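MOG1 protein (Saccharomyces cerevisiae, PDB 1JHS) binds the small GTPase Ran (Gsp1 in yeast) and takes part in nuclear protein import and the export of poly(A)+ mRNA. Local coordinates at residues D96-G101 and M175-H180; T134-D139 and V182-F187; K150-Q155 and P162-A167. The protein carries 1 engineered substitution. One frame throughout, in Å; residues are numbered along the deposited sequence.

Interaction 1: residues D96-G101 and M175-H180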
loop_
_atom_site.group_PDB
_atom_site.type_symbol
_atom_site.label_atom_id
_atom_site.label_comp_id
_atom_site.label_asym_id
_atom_site.label_seq_id
_atom_site.Cartn_x
_atom_site.Cartn_y
_atom_site.Cartn_z
ATOM N N ASP A 96 0.197 -8.202 -10.105
ATOM C CA ASP A 96 0.688 -9.572 -10.055
ATOM C C ASP A 96 -0.053 -10.443 -9.040
ATOM O O ASP A 96 -0.440 -9.985 -7.966
ATOM C CB ASP A 96 2.162 -9.621 -9.636
ATOM C CG ASP A 96 3.102 -8.983 -10.646
ATOM O OD1 ASP A 96 3.532 -7.822 -10.427
ATOM O OD2 ASP A 96 3.423 -9.643 -11.659
ATOM N N THR A 97 -0.241 -11.705 -9.399
ATOM C CA THR A 97 -0.791 -12.660 -8.460
ATOM C C THR A 97 0.501 -13.179 -7.843
ATOM O O THR A 97 1.309 -13.836 -8.528
ATOM C CB THR A 97 -1.516 -13.827 -9.143
ATOM O OG1 THR A 97 -2.793 -13.378 -9.607
ATOM C CG2 THR A 97 -1.759 -14.937 -8.142
ATOM N N VAL A 98 0.718 -12.874 -6.571
ATOM C CA VAL A 98 1.932 -13.310 -5.882
ATOM C C VAL A 98 1.757 -14.767 -5.408
ATOM O O VAL A 98 2.700 -15.562 -5.432
ATOM C CB VAL A 98 2.227 -12.390 -4.696
ATOM C CG1 VAL A 98 3.294 -13.011 -3.810
ATOM C CG2 VAL A 98 2.702 -11.013 -5.226
ATOM N N GLN A 99 0.543 -15.109 -4.988
ATOM C CA GLN A 99 0.262 -16.479 -4.558
ATOM C C GLN A 99 -1.192 -16.773 -4.890
ATOM O O GLN A 99 -2.091 -16.088 -4.409
ATOM C CB GLN A 99 0.518 -16.659 -3.062
ATOM C CG GLN A 99 0.515 -18.140 -2.625
ATOM C CD GLN A 99 0.970 -18.331 -1.187
ATOM O OE1 GLN A 99 0.210 -18.092 -0.243
ATOM N NE2 GLN A 99 2.228 -18.740 -1.006
ATOM N N GLN A 100 -1.420 -17.780 -5.733
ATOM C CA GLN A 100 -2.772 -18.104 -6.141
ATOM C C GLN A 100 -3.683 -18.259 -4.948
ATOM O O GLN A 100 -3.327 -18.867 -3.931
ATOM C CB GLN A 100 -2.799 -19.364 -7.014
ATOM C CG GLN A 100 -2.103 -19.188 -8.378
ATOM C CD GLN A 100 -2.777 -18.157 -9.287
ATOM O OE1 GLN A 100 -4.008 -18.031 -9.295
ATOM N NE2 GLN A 100 -1.982 -17.441 -10.083
ATOM N N GLY A 101 -4.849 -17.637 -5.077
ATOM C CA GLY A 101 -5.858 -17.678 -4.045
ATOM C C GLY A 101 -5.718 -16.708 -2.892
ATOM O O GLY A 101 -6.735 -16.286 -2.349
ATOM N N MET A 175 6.809 -6.684 1.587
ATOM C CA MET A 175 5.919 -6.693 2.745
ATOM C C MET A 175 4.985 -7.895 2.675
ATOM O O MET A 175 4.686 -8.540 3.697
ATOM C CB MET A 175 5.084 -5.409 2.791
ATOM C CG MET A 175 5.926 -4.153 3.081
ATOM S SD MET A 175 4.836 -2.749 3.390
ATOM C CE MET A 175 4.163 -3.176 5.035
ATOM N N VAL A 176 4.534 -8.213 1.467
ATOM C CA VAL A 176 3.637 -9.352 1.290
ATOM C C VAL A 176 4.367 -10.665 1.524
ATOM O O VAL A 176 3.857 -11.555 2.216
ATOM C CB VAL A 176 3.034 -9.340 -0.127
ATOM C CG1 VAL A 176 2.330 -10.684 -0.443
ATOM C CG2 VAL A 176 2.055 -8.172 -0.236
ATOM N N ARG A 177 5.562 -10.786 0.950
ATOM C CA ARG A 177 6.331 -12.018 1.123
ATOM C C ARG A 177 6.776 -12.235 2.556
ATOM O O ARG A 177 6.869 -13.380 2.996
ATOM C CB ARG A 177 7.540 -12.028 0.189
ATOM C CG ARG A 177 7.102 -12.342 -1.241
ATOM C CD ARG A 177 8.255 -12.758 -2.071
ATOM N NE ARG A 177 7.834 -13.526 -3.241
ATOM C CZ ARG A 177 6.966 -13.099 -4.126
ATOM N NH1 ARG A 177 6.423 -11.908 -3.940
ATOM N NH2 ARG A 177 6.693 -13.818 -5.219
ATOM N N LYS A 178 7.024 -11.144 3.277
ATOM C CA LYS A 178 7.469 -11.207 4.678
ATOM C C LYS A 178 6.342 -11.217 5.712
ATOM O O LYS A 178 6.591 -11.382 6.922
ATOM C CB LYS A 178 8.375 -10.015 4.984
ATOM C CG LYS A 178 9.760 -10.106 4.368
ATOM C CD LYS A 178 10.651 -10.996 5.212
ATOM C CE LYS A 178 12.092 -10.884 4.758
ATOM N NZ LYS A 178 13.005 -11.490 5.783
ATOM N N PHE A 179 5.112 -11.051 5.241
ATOM C CA PHE A 179 3.936 -10.994 6.101
ATOM C C PHE A 179 3.701 -12.311 6.843
ATOM O O PHE A 179 3.580 -13.366 6.225
ATOM C CB PHE A 179 2.702 -10.646 5.252
ATOM C CG PHE A 179 1.463 -10.367 6.065
ATOM C CD1 PHE A 179 1.201 -9.083 6.550
ATOM C CD2 PHE A 179 0.591 -11.395 6.385
ATOM C CE1 PHE A 179 0.060 -8.831 7.360
ATOM C CE2 PHE A 179 -0.548 -11.156 7.198
ATOM C CZ PHE A 179 -0.801 -9.874 7.677
ATOM N N HIS A 180 3.624 -12.246 8.170
ATOM C CA HIS A 180 3.423 -13.467 8.953
ATOM C C HIS A 180 2.520 -13.286 10.167
ATOM O O HIS A 180 2.678 -12.329 10.944
ATOM C CB HIS A 180 4.781 -14.020 9.433
ATOM C CG HIS A 180 5.636 -14.570 8.336
ATOM N ND1 HIS A 180 5.211 -15.575 7.492
ATOM C CD2 HIS A 180 6.905 -14.268 7.953
ATOM C CE1 HIS A 180 6.180 -15.867 6.637
ATOM N NE2 HIS A 180 7.218 -15.086 6.895
#
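The carbonyl oxygen of Val-176, whose side chain meets Val-98 across this contact, is held by two weak bonds where helix 163-178 ends. Phe-179 N reaches Val-176 O at 3.3 Å, and the ammonium group of Lys-103, from the neighbouring strand, adds the second. Between the two segments the contact is apolar and rests largely on one methyl. With chi1 at 168°, Val-98 holds CG1 anti to its backbone nitrogen and sends this branch at the helix. Val-98 CG1 lies 4.2 Å from CG1 of Val-176, and it comes closer still, 3.3 Å, to NH1 of Arg-177. The long arm of Arg-177 is extended from CG to NE, which carries the guanidinium across to the valine although the residue's CB does not point there. The methyl meets the group obliquely, and Val-98 CG1 is also 3.7 Å from Arg-177 CZ, so part of the charged group is lined by hydrocarbon. Val-98 and Val-176 both also touch Thr-105 of strand 103-113, Val-176 reaches Ala-129 on the next strand inward, and Asp-96 OD1 is hydrogen-bonded to the hydroxyl of Tyr-169, a second link to the same helix. Val-98 and Gln-99 together face Lys-103, a classic beta bulge at a corner of edge strand 87-99, beside a helix laid against an antiparallel sheet.

Interaction 2: residues T134-D139 and V182-F187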
loop_
_atom_site.group_PDB
_atom_site.type_symbol
_atom_site.label_atom_id
_atom_site.label_comp_id
_atom_site.label_asym_id
_atom_site.label_seq_id
_atom_site.Cartn_x
_atom_site.Cartn_y
_atom_site.Cartn_z
ATOM N N THR A 134 -8.395 -16.239 4.682
ATOM C CA THR A 134 -9.674 -16.929 4.565
ATOM C C THR A 134 -10.095 -17.655 5.841
ATOM O O THR A 134 -11.269 -17.612 6.234
ATOM C CB THR A 134 -9.597 -17.900 3.378
ATOM O OG1 THR A 134 -9.137 -17.170 2.224
ATOM C CG2 THR A 134 -10.945 -18.510 3.096
ATOM N N GLN A 135 -9.117 -18.257 6.494
ATOM C CA GLN A 135 -9.290 -19.005 7.742
ATOM C C GLN A 135 -9.845 -18.129 8.877
ATOM O O GLN A 135 -10.448 -18.633 9.830
ATOM C CB GLN A 135 -7.920 -19.561 8.159
ATOM C CG GLN A 135 -7.930 -20.381 9.408
ATOM C CD GLN A 135 -6.583 -21.026 9.739
ATOM O OE1 GLN A 135 -6.521 -21.948 10.568
ATOM N NE2 GLN A 135 -5.500 -20.536 9.123
ATOM N N PHE A 136 -9.628 -16.819 8.780
ATOM C CA PHE A 136 -10.081 -15.879 9.803
ATOM C C PHE A 136 -11.037 -14.821 9.263
ATOM O O PHE A 136 -11.249 -13.793 9.908
ATOM C CB PHE A 136 -8.882 -15.183 10.445
ATOM C CG PHE A 136 -7.853 -16.135 10.977
ATOM C CD1 PHE A 136 -6.592 -16.187 10.415
ATOM C CD2 PHE A 136 -8.165 -17.013 12.014
ATOM C CE1 PHE A 136 -5.641 -17.101 10.862
ATOM C CE2 PHE A 136 -7.214 -17.941 12.476
ATOM C CZ PHE A 136 -5.954 -17.984 11.898
ATOM N N ASP A 137 -11.583 -15.076 8.082
ATOM C CA ASP A 137 -12.531 -14.175 7.438
ATOM C C ASP A 137 -11.979 -12.753 7.452
ATOM O O ASP A 137 -12.694 -11.797 7.755
ATOM C CB ASP A 137 -13.844 -14.190 8.194
ATOM C CG ASP A 137 -15.004 -14.308 7.281
ATOM O OD1 ASP A 137 -15.205 -15.417 6.692
ATOM O OD2 ASP A 137 -15.696 -13.275 7.127
ATOM N N THR A 138 -10.695 -12.633 7.152
ATOM C CA THR A 138 -10.067 -11.325 7.135
ATOM C C THR A 138 -9.329 -11.102 5.825
ATOM O O THR A 138 -8.603 -11.979 5.373
ATOM C CB THR A 138 -9.072 -11.197 8.300
ATOM O OG1 THR A 138 -9.780 -11.309 9.543
ATOM C CG2 THR A 138 -8.341 -9.870 8.241
ATOM N N ASP A 139 -9.541 -9.935 5.217
ATOM C CA ASP A 139 -8.832 -9.544 3.995
ATOM C C ASP A 139 -7.859 -8.452 4.478
ATOM O O ASP A 139 -8.300 -7.390 4.944
ATOM C CB ASP A 139 -9.786 -8.929 2.949
ATOM C CG ASP A 139 -10.289 -9.956 1.935
ATOM O OD1 ASP A 139 -9.730 -11.089 1.917
ATOM O OD2 ASP A 139 -11.222 -9.625 1.145
ATOM N N VAL A 182 1.779 -14.251 13.645
ATOM C CA VAL A 182 2.503 -14.856 14.760
ATOM C C VAL A 182 1.547 -15.397 15.814
ATOM O O VAL A 182 1.749 -16.495 16.335
ATOM C CB VAL A 182 3.434 -13.808 15.429
ATOM C CG1 VAL A 182 4.038 -14.367 16.715
ATOM C CG2 VAL A 182 4.536 -13.410 14.461
ATOM N N ASP A 183 0.508 -14.621 16.112
ATOM C CA ASP A 183 -0.478 -14.975 17.127
ATOM C C ASP A 183 -1.895 -14.912 16.562
ATOM O O ASP A 183 -2.464 -13.830 16.378
ATOM C CB ASP A 183 -0.318 -14.016 18.322
ATOM C CG ASP A 183 -1.392 -14.201 19.390
ATOM O OD1 ASP A 183 -2.131 -15.211 19.351
ATOM O OD2 ASP A 183 -1.492 -13.330 20.284
ATOM N N THR A 184 -2.473 -16.076 16.300
ATOM C CA THR A 184 -3.819 -16.140 15.742
ATOM C C THR A 184 -4.931 -15.624 16.661
ATOM O O THR A 184 -6.049 -15.369 16.200
ATOM C CB THR A 184 -4.165 -17.573 15.337
ATOM O OG1 THR A 184 -4.065 -18.424 16.486
ATOM C CG2 THR A 184 -3.214 -18.057 14.269
ATOM N N SER A 185 -4.638 -15.458 17.950
ATOM C CA SER A 185 -5.654 -14.970 18.880
ATOM C C SER A 185 -6.091 -13.571 18.511
ATOM O O SER A 185 -7.108 -13.083 19.002
ATOM C CB SER A 185 -5.142 -15.004 20.329
ATOM O OG SER A 185 -3.999 -14.187 20.508
ATOM N N LEU A 186 -5.330 -12.913 17.638
ATOM C CA LEU A 186 -5.703 -11.580 17.185
ATOM C C LEU A 186 -7.062 -11.680 16.486
ATOM O O LEU A 186 -7.828 -10.714 16.467
ATOM C CB LEU A 186 -4.673 -11.040 16.182
ATOM C CG LEU A 186 -4.975 -9.723 15.449
ATOM C CD1 LEU A 186 -4.889 -8.541 16.415
ATOM C CD2 LEU A 186 -3.971 -9.530 14.313
ATOM N N PHE A 187 -7.350 -12.846 15.904
ATOM C CA PHE A 187 -8.604 -13.036 15.174
ATOM C C PHE A 187 -9.641 -13.841 15.947
ATOM O O PHE A 187 -10.637 -14.293 15.364
ATOM C CB PHE A 187 -8.336 -13.716 13.823
ATOM C CG PHE A 187 -7.291 -13.028 13.002
ATOM C CD1 PHE A 187 -6.013 -13.570 12.882
ATOM C CD2 PHE A 187 -7.566 -11.807 12.388
ATOM C CE1 PHE A 187 -5.022 -12.913 12.169
ATOM C CE2 PHE A 187 -6.580 -11.134 11.666
ATOM C CZ PHE A 187 -5.304 -11.686 11.556
#
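Phe-136 and Phe-187 lie with their ring planes nearly parallel, 15° apart, but slid so far sidelong that little of one ring overlaps the other. In both, CG stands anti to the carbonyl carbon (chi1 -54° and -53°), turning the rings toward each other. The centroids are 4.8 Å apart, and the closest atoms are CD1 of Phe-136 and CD1 of Phe-187, at 3.6 Å. Phe-187 CD1 sits over one face of the Phe-136 ring, toward its rim, while Gln-135 CG lies above the opposite face, also toward the rim. At the far end of the Phe-136 ring, CZ meets the methyl CG2 of Thr-184 at 3.6 Å; the threonine branch that touches is the carbon and not the hydroxyl. Thr-138 comes to the same side of the Phe-187 ring as Phe-136, farther along, with OG1 3.6 Å from CD2. That hydroxyl is engaged as a donor to Phe-136 O, at 2.9 Å and from well above the carbonyl plane, which ties the two contact residues of this segment together. Here the hairpin between strands 124-133 and 138-147 turns: Asp-137 and Thr-138 both face Leu-133 in a G1 beta bulge, with Asp-137 in a left-handed backbone conformation. Phe-187 touches Leu-133 as well, so the C-terminal tail is laid against the hairpin end. Within the tail, Phe-187 N donates to Thr-184 O at 2.9 Å, closing the short 3-10 turn that brings both residues to Phe-136. Just before it, Asp-183 OD1 accepts from Ser-185 N in an Asx turn. Leu-186 CG lies over the centre of the opposite face of the Phe-187 ring, and farther out Asp-183 and Val-182 share backbone bonds with Ala-12.

Interaction 3: residues K150-Q155 and P162-A167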
loop_
_atom_site.group_PDB
_atom_site.type_symbol
_atom_site.label_atom_id
_atom_site.label_comp_id
_atom_site.label_asym_id
_atom_site.label_seq_id
_atom_site.Cartn_x
_atom_site.Cartn_y
_atom_site.Cartn_z
ATOM N N LYS A 150 6.252 16.783 -9.739
ATOM C CA LYS A 150 5.771 17.228 -11.049
ATOM C C LYS A 150 6.431 16.374 -12.139
ATOM O O LYS A 150 5.792 15.963 -13.113
ATOM C CB LYS A 150 6.139 18.695 -11.256
ATOM C CG LYS A 150 5.824 19.259 -12.666
ATOM C CD LYS A 150 6.355 20.713 -12.771
ATOM C CE LYS A 150 5.805 21.479 -13.982
ATOM N NZ LYS A 150 6.337 22.903 -13.939
ATOM N N GLU A 151 7.717 16.108 -11.964
ATOM C CA GLU A 151 8.474 15.320 -12.934
ATOM C C GLU A 151 7.939 13.889 -13.055
ATOM O O GLU A 151 7.760 13.370 -14.165
ATOM C CB GLU A 151 9.944 15.285 -12.525
ATOM C CG GLU A 151 10.819 14.465 -13.444
ATOM C CD GLU A 151 11.640 15.333 -14.382
ATOM O OE1 GLU A 151 11.094 16.355 -14.882
ATOM O OE2 GLU A 151 12.830 14.996 -14.623
ATOM N N GLU A 152 7.697 13.245 -11.912
ATOM C CA GLU A 152 7.175 11.876 -11.910
ATOM C C GLU A 152 5.762 11.809 -12.493
ATOM O O GLU A 152 5.403 10.827 -13.144
ATOM C CB GLU A 152 7.175 11.308 -10.478
ATOM C CG GLU A 152 8.573 11.121 -9.867
ATOM C CD GLU A 152 8.517 10.835 -8.352
ATOM O OE1 GLU A 152 7.553 11.305 -7.697
ATOM O OE2 GLU A 152 9.442 10.169 -7.821
ATOM N N ALA A 153 4.951 12.836 -12.252
ATOM C CA ALA A 153 3.590 12.839 -12.774
ATOM C C ALA A 153 3.623 12.930 -14.296
ATOM O O ALA A 153 2.810 12.302 -14.982
ATOM C CB ALA A 153 2.791 13.998 -12.179
ATOM N N SER A 154 4.577 13.695 -14.820
ATOM C CA SER A 154 4.732 13.833 -16.269
ATOM C C SER A 154 5.095 12.489 -16.884
ATOM O O SER A 154 4.552 12.104 -17.916
ATOM C CB SER A 154 5.808 14.865 -16.594
ATOM O OG SER A 154 5.354 16.161 -16.241
ATOM N N GLN A 155 6.015 11.771 -16.250
ATOM C CA GLN A 155 6.410 10.449 -16.733
ATOM C C GLN A 155 5.188 9.529 -16.774
ATOM O O GLN A 155 4.913 8.887 -17.791
ATOM C CB GLN A 155 7.477 9.826 -15.820
ATOM C CG GLN A 155 8.871 10.426 -15.932
ATOM C CD GLN A 155 9.843 9.791 -14.947
ATOM O OE1 GLN A 155 9.719 9.969 -13.734
ATOM N NE2 GLN A 155 10.806 9.029 -15.467
ATOM N N PRO A 162 7.703 5.829 -13.094
ATOM C CA PRO A 162 8.773 6.490 -12.340
ATOM C C PRO A 162 9.595 5.472 -11.538
ATOM O O PRO A 162 9.055 4.485 -11.032
ATOM C CB PRO A 162 8.011 7.453 -11.423
ATOM C CG PRO A 162 6.791 7.789 -12.212
ATOM C CD PRO A 162 6.392 6.453 -12.821
ATOM N N ALA A 163 10.899 5.710 -11.425
ATOM C CA ALA A 163 11.774 4.808 -10.667
ATOM C C ALA A 163 11.293 4.609 -9.234
ATOM O O ALA A 163 11.380 3.508 -8.691
ATOM C CB ALA A 163 13.207 5.362 -10.627
ATOM N N ARG A 164 10.814 5.683 -8.612
ATOM C CA ARG A 164 10.380 5.576 -7.219
ATOM C C ARG A 164 9.168 4.661 -7.106
ATOM O O ARG A 164 9.012 3.966 -6.104
ATOM C CB ARG A 164 10.055 6.958 -6.630
ATOM C CG ARG A 164 9.726 6.898 -5.136
ATOM C CD ARG A 164 9.854 8.260 -4.463
ATOM N NE ARG A 164 8.979 9.287 -5.035
ATOM C CZ ARG A 164 8.023 9.922 -4.356
ATOM N NH1 ARG A 164 7.801 9.622 -3.083
ATOM N NH2 ARG A 164 7.340 10.906 -4.931
ATOM N N CYS A 165 8.300 4.672 -8.116
ATOM C CA CYS A 165 7.141 3.776 -8.103
ATOM C C CYS A 165 7.616 2.328 -8.190
ATOM O O CYS A 165 7.045 1.432 -7.571
ATOM C CB CYS A 165 6.218 4.099 -9.261
ATOM S SG CYS A 165 5.373 5.698 -8.978
ATOM N N HIS A 166 8.664 2.099 -8.977
ATOM C CA HIS A 166 9.225 0.755 -9.080
ATOM C C HIS A 166 9.765 0.339 -7.700
ATOM O O HIS A 166 9.630 -0.832 -7.274
ATOM C CB HIS A 166 10.353 0.751 -10.119
ATOM C CG HIS A 166 10.951 -0.598 -10.356
ATOM N ND1 HIS A 166 11.777 -1.218 -9.441
ATOM C CD2 HIS A 166 10.790 -1.480 -11.373
ATOM C CE1 HIS A 166 12.095 -2.427 -9.882
ATOM N NE2 HIS A 166 11.507 -2.611 -11.052
ATOM N N ALA A 167 10.345 1.301 -6.985
ATOM C CA ALA A 167 10.905 1.022 -5.668
ATOM C C ALA A 167 9.763 0.712 -4.693
ATOM O O ALA A 167 9.838 -0.253 -3.918
ATOM C CB ALA A 167 11.706 2.215 -5.183
HETATM O O HOH W 1 10.884 8.550 -9.511
HETATM O O HOH W 2 12.153 7.278 -13.443
#
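With CG anti to the carbonyl carbon (chi1 -66°) and the chain extended beyond, Glu-152 projects its carboxylate toward Arg-164, whose own chain bends at chi3 (59°) to turn the guanidinium back to meet it. The two flat groups end nearly coplanar, 15° apart, in a side-on salt bridge with one bond to each oxygen. Arg-164 NH2 donates to Glu-152 OE1 at 2.8 Å, and Arg-164 NE donates to Glu-152 OE2 at 3.0 Å; both oxygens use their syn lone pairs, and both bonds run close to straight. Such two-point pairing restricts the rotation of both groups. A water continues it, donating to Glu-152 OE2 and accepting from Arg-164 N, and a second water accepts from Gln-155 NE2 and Ala-163 N. Arg-164 N and Ala-163 N are backbone amides of the first turn of helix 163-178, whose N-cap is Pro-162. The proline ring packs against helix 150-157, its CG 3.5 Å from Glu-152 O, while its CB faces Gln-155 OE1 at 3.8 Å. Glu-152 OE1 also accepts from Thr-149 N. Arg-164 NH1 forms a salt bridge with Glu-55 and a hydrogen bond with Asn-54, and NH2 bonds Pro-147 O. With the Glu-152 pair, these join the start of helix 163-178 to helix 150-157, the end of strand 138-147 and the approach to strand 56-63.

Interactions 1 and 3 use the same helix, 163-178, toward its two ends: polar pairing and bridging waters fix its start to helix 150-157, whereas valine methyls and the arm of an arginine meet near its finish, beside edge strand 87-99. Segment 182-187 of interaction 2 follows 175-180 almost at once, and the contacts cross along the chain; interaction 2 joins the C-terminal tail to a hairpin of the same large sheet by aromatic and apolar contact. It lies on the other side of the chain's centre from interaction 3, about 36 Å away between centres. All three are partly buried: Val-176, Thr-138, Pro-162 and Arg-164 are the buried members, while Arg-177 and Thr-184 are exposed.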